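Local coordinates for protein packaging enzyme P4 (Pseudomonas phage phi13, PDB 4BLP) that probably acts as a hexameric, NTP-hydrolysing motor of the RecA-like helicase class that packages viral RNA, at residues E195-A198 / V199-L203; T180-E184 / E185-A189; I293-T297 / G298-S302. One frame throughout, in Å; residues are numbered along the deposited sequence.

Interaction 1: residues E195-A198 / V199-L203; sequences EMLA and VALLL
Ala198 O receives the backbone N-H of Leu202 at 2.8 Å, the shortest of four i to i+4 bonds in this continuous helical stretch. The other three have lengths almost as short: Glu195 O with Val199 N at 2.9 Å, Met196 O with Ala200 N at 3.0 Å, and Leu197 O with Leu201 N at 2.9 Å. All four N-H...O angles lie between 160° and 167°, as in a regular alpha-helix. Side chains one turn apart pack over this framework. With its CG anti to the carbonyl carbon (chi1 -66°), Leu201 folds back along the helix and brings CG to 3.2 Å from Leu197 O. The two leucine side chains cross at a slant, the Leu201 CD1 branch meeting Leu197 CG at 3.9 Å, but Leu197 was modelled in two conformers, and that apolar touch is therefore provisional. Alongside, the extended chain of Glu195 runs beside Val199, its CG 4.1 Å from Val199 CG2. The Glu195 carboxylate takes the N-H of Ala191 and forms a salt bridge to Arg128 of a second subunit, carrying a charge from this mainly buried helix to the interface. Val199 and Ala200 pack on Ile172 of strand 170-173, while Leu201 and Leu202 touch Leu82 of helix 79-91 and Val199 touches Phe99 of helix 95-101.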
# COMPACT_ATOMS: atom_id res chain seq x y z
N GLU D 195 4.38 1.36 -28.54
CA GLU D 195 5.14 1.23 -29.79
C GLU D 195 5.32 -0.26 -30.12
O GLU D 195 5.20 -0.65 -31.28
CB GLU D 195 6.51 1.93 -29.65
CG GLU D 195 7.28 1.92 -30.95
CD GLU D 195 8.68 2.51 -30.84
OE1 GLU D 195 9.20 2.67 -29.71
OE2 GLU D 195 9.28 2.77 -31.91
N MET D 196 5.66 -1.06 -29.13
CA MET D 196 5.84 -2.51 -29.35
C MET D 196 4.57 -3.11 -29.96
O MET D 196 4.67 -3.78 -30.99
CB MET D 196 6.16 -3.19 -28.01
CG MET D 196 6.43 -4.72 -28.14
SD MET D 196 4.92 -5.73 -28.30
CE MET D 196 4.21 -5.48 -26.65
N LEU D 197 3.39 -2.85 -29.38
CA LEU D 197 2.16 -3.44 -29.89
C LEU D 197 1.79 -2.91 -31.27
O LEU D 197 1.36 -3.70 -32.10
CB LEU D 197 0.99 -3.21 -28.92
CG LEU D 197 -0.27 -4.05 -29.21
CD1 LEU D 197 0.00 -5.59 -29.32
CD2 LEU D 197 -1.31 -3.81 -28.15
N ALA D 198 1.90 -1.61 -31.50
CA ALA D 198 1.55 -1.03 -32.80
C ALA D 198 2.44 -1.63 -33.89
O ALA D 198 1.94 -2.05 -34.94
CB ALA D 198 1.69 0.50 -32.75
N VAL D 199 3.77 -1.67 -33.64
CA VAL D 199 4.72 -2.20 -34.64
C VAL D 199 4.40 -3.68 -34.90
O VAL D 199 4.38 -4.11 -36.07
CB VAL D 199 6.19 -1.98 -34.17
CG1 VAL D 199 7.19 -2.75 -35.04
CG2 VAL D 199 6.51 -0.49 -34.22
N ALA D 200 4.15 -4.45 -33.84
CA ALA D 200 3.79 -5.88 -33.99
C ALA D 200 2.52 -6.05 -34.82
O ALA D 200 2.50 -6.89 -35.74
CB ALA D 200 3.60 -6.52 -32.60
N LEU D 201 1.46 -5.31 -34.48
CA LEU D 201 0.18 -5.42 -35.22
C LEU D 201 0.35 -4.99 -36.67
O LEU D 201 -0.24 -5.61 -37.56
CB LEU D 201 -0.91 -4.59 -34.54
CG LEU D 201 -1.30 -5.12 -33.13
CD1 LEU D 201 -2.33 -4.19 -32.48
CD2 LEU D 201 -1.88 -6.58 -33.27
N LEU D 202 1.13 -3.93 -36.92
CA LEU D 202 1.36 -3.48 -38.31
C LEU D 202 2.08 -4.55 -39.14
O LEU D 202 1.65 -4.88 -40.26
CB LEU D 202 2.15 -2.16 -38.32
CG LEU D 202 1.31 -0.92 -37.98
CD1 LEU D 202 2.25 0.26 -37.52
CD2 LEU D 202 0.48 -0.50 -39.18
N LEU D 203 3.16 -5.10 -38.60
CA LEU D 203 3.92 -6.15 -39.28
C LEU D 203 3.08 -7.40 -39.51
O LEU D 203 3.08 -7.93 -40.60
CB LEU D 203 5.16 -6.50 -38.45
CG LEU D 203 6.28 -5.45 -38.52
CD1 LEU D 203 7.23 -5.68 -37.39
CD2 LEU D 203 7.01 -5.47 -39.91

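Interaction 2: residues T180-E184 / E185-A189; sequences TFDME and ESSIA
Glu185, the first residue to leave helical backbone angles, still closes the last turn of the short helix: its N-H reaches Phe181 O at 3.1 Å. Its CB then sits over one face of the Phe181 ring, 3.9 Å from the centroid and 22° off the ring normal, which meets the geometry of a CH-pi contact; CB sits off-centre, toward the rim of the ring. A bend at chi2 (65°) turns the rest of Glu185 back beside the helix, where OE1 lies 3.6 Å from Phe181 CD1. The same oxygen is 3.6 Å from Glu184 OE1, with the two carboxylate planes 79° apart. This like-charge approach is at an exposed site, where solvent probably moderates it. Ser186 turns away, giving its OG to Asp169 O. At Ser187 the chain comes back to the ring, with CB 3.8 Å from Phe181 CE2 in an oblique approach. Two waters connect its hydroxyl to Asp182: one stands 2.7 Å from Asp182 OD1 and 2.9 Å from Ser187 OG, and the other donates to Asp182 O and also bonds Ser187 OG. Asp182 OD1 has a further partner in Arg173, which pairs with it as a salt bridge. Ile188 forms backbone bonds to Thr171 and Arg173. The stretch thus completes a beta-alpha-beta unit, in which helix 181-184 leads from strand 170-173 to the parallel strand 187-189, the outermost on its side of the mixed sheet within this chain, with Phe181 packed on Thr171 and Arg173.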
# COMPACT_ATOMS: atom_id res chain seq x y z
N THR D 180 24.70 -8.03 -30.92
CA THR D 180 25.06 -8.08 -32.35
C THR D 180 23.81 -8.30 -33.22
O THR D 180 23.70 -7.69 -34.28
CB THR D 180 26.13 -9.12 -32.65
OG1 THR D 180 25.68 -10.42 -32.25
CG2 THR D 180 27.46 -8.77 -32.00
N PHE D 181 22.82 -9.09 -32.71
CA PHE D 181 21.52 -9.34 -33.36
C PHE D 181 20.88 -8.04 -33.85
O PHE D 181 20.27 -8.01 -34.92
CB PHE D 181 20.57 -10.01 -32.36
CG PHE D 181 19.25 -10.43 -32.96
CD1 PHE D 181 19.11 -11.66 -33.58
CD2 PHE D 181 18.15 -9.58 -32.93
CE1 PHE D 181 17.90 -12.03 -34.18
CE2 PHE D 181 16.94 -9.94 -33.53
CZ PHE D 181 16.83 -11.16 -34.17
N ASP D 182 20.99 -6.94 -33.04
CA ASP D 182 20.37 -5.65 -33.36
C ASP D 182 20.97 -4.97 -34.60
O ASP D 182 20.33 -4.07 -35.16
CB ASP D 182 20.39 -4.70 -32.16
CG ASP D 182 19.57 -5.26 -31.02
OD1 ASP D 182 18.38 -5.60 -31.25
OD2 ASP D 182 20.15 -5.53 -29.94
N MET D 183 22.15 -5.40 -35.02
CA MET D 183 22.81 -4.84 -36.22
C MET D 183 22.74 -5.79 -37.44
O MET D 183 22.61 -5.32 -38.57
CB MET D 183 24.29 -4.40 -35.99
CG MET D 183 25.02 -4.97 -34.76
SD MET D 183 26.77 -5.42 -35.05
CE MET D 183 27.45 -5.28 -33.41
N GLU D 184 22.77 -7.11 -37.20
CA GLU D 184 22.85 -8.15 -38.22
C GLU D 184 21.52 -8.69 -38.76
O GLU D 184 21.48 -9.10 -39.93
CB GLU D 184 23.63 -9.35 -37.66
CG GLU D 184 25.10 -9.10 -37.33
CD GLU D 184 25.78 -10.20 -36.55
OE1 GLU D 184 25.09 -11.13 -36.07
OE2 GLU D 184 27.02 -10.12 -36.39
N GLU D 185 20.49 -8.81 -37.93
CA GLU D 185 19.27 -9.46 -38.37
C GLU D 185 18.10 -8.52 -38.65
O GLU D 185 18.19 -7.31 -38.41
CB GLU D 185 18.84 -10.54 -37.35
CG GLU D 185 19.49 -11.90 -37.57
CD GLU D 185 21.00 -11.99 -37.41
OE1 GLU D 185 21.50 -11.66 -36.31
OE2 GLU D 185 21.67 -12.42 -38.37
N SER D 186 17.03 -9.09 -39.24
CA SER D 186 15.80 -8.39 -39.57
C SER D 186 15.11 -8.05 -38.25
O SER D 186 14.48 -8.91 -37.62
CB SER D 186 14.93 -9.28 -40.44
OG SER D 186 13.70 -8.60 -40.68
N SER D 187 15.35 -6.84 -37.76
CA SER D 187 14.80 -6.51 -36.44
C SER D 187 14.40 -5.06 -36.37
O SER D 187 14.88 -4.21 -37.14
CB SER D 187 15.81 -6.82 -35.35
OG SER D 187 16.97 -6.02 -35.44
N ILE D 188 13.46 -4.78 -35.46
CA ILE D 188 13.01 -3.42 -35.27
C ILE D 188 13.05 -3.17 -33.76
O ILE D 188 12.41 -3.91 -33.03
CB ILE D 188 11.61 -3.20 -35.86
CG1 ILE D 188 11.57 -3.47 -37.40
CG2 ILE D 188 11.15 -1.77 -35.53
CD1 ILE D 188 10.29 -3.41 -38.03
N ALA D 189 13.81 -2.16 -33.32
CA ALA D 189 13.93 -1.85 -31.90
C ALA D 189 12.79 -0.91 -31.50
O ALA D 189 12.50 0.05 -32.22
CB ALA D 189 15.29 -1.20 -31.65
O HOH W 1 16.86 -4.35 -33.04
O HOH W 2 18.06 -3.35 -36.87

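Interaction 3: residues I293-T297 / G298-S302; sequences IRSGT and GRIFS
With chi1 at 85°, Ser295 holds its OG between its own N and carbonyl carbon, from where the hydroxyl donates to Gly298 O at 2.6 Å. Ile300, its CG1 anti to the carbonyl carbon (chi1 -56°), extends CD1 along the same face to 3.5 Å from Ser295 OG. The hydroxyl also accepts from Thr297 N at 3.1 Å, which makes an ST turn. Gly298 O is gripped twice by one residue, since Ser295 N reaches it as well at 3.0 Å, from a position 44° out of the carbonyl plane. The return bond, Gly298 N to Ser295 O, is longer at 3.2 Å. These reciprocal bonds close a type I turn from Ser295 to Gly298 and define a tight beta hairpin between strands 287-295 and 298-302, the latter being one of the two outermost strands of the mixed sheet within this chain. One hydrogen-bonded pair further on, Ile293 N with Ile300 O and Ile300 N with Ile293 O both measure 2.8 Å. Between these pairs lies the non-hydrogen-bonded pair Arg294 and Arg299, on the face away from the two isoleucines; Arg299 CA approaches Ile293 O at 3.3 Å in a CA-H...O contact. The guanidinium of Arg299 lies flat over the Phe301 ring and forms a salt bridge with Glu304, whereas that of Arg294 forms one with Glu179 of a third subunit.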
# COMPACT_ATOMS: atom_id res chain seq x y z
N ILE D 293 -1.35 -25.73 -28.82
CA ILE D 293 -1.91 -24.72 -29.72
C ILE D 293 -3.39 -24.90 -29.93
O ILE D 293 -3.84 -26.02 -30.19
CB ILE D 293 -1.16 -24.82 -31.09
CG1 ILE D 293 0.33 -24.40 -30.96
CG2 ILE D 293 -1.89 -24.03 -32.21
CD1 ILE D 293 1.22 -24.83 -32.15
N ARG D 294 -4.15 -23.77 -29.91
CA ARG D 294 -5.56 -23.77 -30.28
C ARG D 294 -5.57 -23.58 -31.79
O ARG D 294 -5.16 -22.50 -32.28
CB ARG D 294 -6.31 -22.61 -29.56
CG ARG D 294 -6.26 -22.73 -28.02
CD ARG D 294 -6.98 -21.56 -27.33
NE ARG D 294 -6.46 -21.39 -25.97
CZ ARG D 294 -6.90 -22.02 -24.90
NH1 ARG D 294 -7.94 -22.84 -24.99
NH2 ARG D 294 -6.33 -21.83 -23.72
N SER D 295 -5.90 -24.64 -32.55
CA SER D 295 -5.97 -24.57 -34.01
C SER D 295 -7.41 -24.51 -34.49
O SER D 295 -8.37 -24.72 -33.69
CB SER D 295 -5.25 -25.77 -34.66
OG SER D 295 -6.11 -26.90 -34.75
N GLY D 296 -7.55 -24.28 -35.80
CA GLY D 296 -8.87 -24.25 -36.42
C GLY D 296 -9.58 -25.60 -36.35
O GLY D 296 -10.80 -25.65 -36.46
N THR D 297 -8.84 -26.70 -36.11
CA THR D 297 -9.43 -28.04 -36.03
C THR D 297 -9.33 -28.66 -34.62
O THR D 297 -9.58 -29.86 -34.46
CB THR D 297 -8.81 -28.97 -37.08
OG1 THR D 297 -7.38 -28.97 -36.94
CG2 THR D 297 -9.19 -28.58 -38.52
N GLY D 298 -9.03 -27.84 -33.62
CA GLY D 298 -8.94 -28.29 -32.24
C GLY D 298 -7.56 -28.09 -31.62
O GLY D 298 -6.69 -27.47 -32.24
N ARG D 299 -7.37 -28.58 -30.39
CA ARG D 299 -6.10 -28.41 -29.70
C ARG D 299 -5.02 -29.36 -30.27
O ARG D 299 -5.25 -30.56 -30.39
CB ARG D 299 -6.27 -28.58 -28.18
CG ARG D 299 -5.05 -28.06 -27.39
CD ARG D 299 -5.28 -28.16 -25.90
NE ARG D 299 -5.13 -29.51 -25.34
CZ ARG D 299 -4.08 -29.92 -24.64
NH1 ARG D 299 -3.04 -29.12 -24.45
NH2 ARG D 299 -4.07 -31.14 -24.11
N ILE D 300 -3.86 -28.81 -30.64
CA ILE D 300 -2.73 -29.60 -31.17
C ILE D 300 -1.60 -29.45 -30.16
O ILE D 300 -1.21 -28.32 -29.88
CB ILE D 300 -2.30 -29.18 -32.59
CG1 ILE D 300 -3.51 -29.23 -33.60
CG2 ILE D 300 -1.09 -30.07 -33.04
CD1 ILE D 300 -3.19 -28.86 -35.06
N PHE D 301 -1.08 -30.54 -29.61
CA PHE D 301 -0.11 -30.42 -28.52
C PHE D 301 0.84 -31.59 -28.49
O PHE D 301 0.57 -32.64 -29.08
CB PHE D 301 -0.87 -30.36 -27.19
CG PHE D 301 -1.73 -31.57 -26.89
CD1 PHE D 301 -3.02 -31.68 -27.41
CD2 PHE D 301 -1.26 -32.59 -26.06
CE1 PHE D 301 -3.82 -32.80 -27.12
CE2 PHE D 301 -2.06 -33.71 -25.77
CZ PHE D 301 -3.34 -33.81 -26.30
N SER D 302 1.98 -31.42 -27.80
CA SER D 302 3.00 -32.47 -27.73
C SER D 302 3.86 -32.25 -26.52
O SER D 302 4.02 -31.10 -26.07
CB SER D 302 3.86 -32.48 -29.01
OG SER D 302 4.48 -31.23 -29.26

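From the N terminus the contacts come in series as interactions 2, 1 and 3, with none nested in or crossing another. Interaction 2 closes the turn from helix 181-184 into strand 187-189; interaction 1 lies within helix 193-205, the next element of the chain; interaction 3 closes the hairpin near the modelled C terminus. The first two meet directly: Leu203 and Val199 both pack on Ile188, Leu203 CD1 lying 3.9 Å from Ile188 CD1, which sets the helix against the strand that precedes it. Interactions 2 and 3 reach the two outermost strands of one mixed sheet within this chain, their centres about 32 Å apart. Nearest atoms of interactions 1 and 3 remain about 16 Å apart.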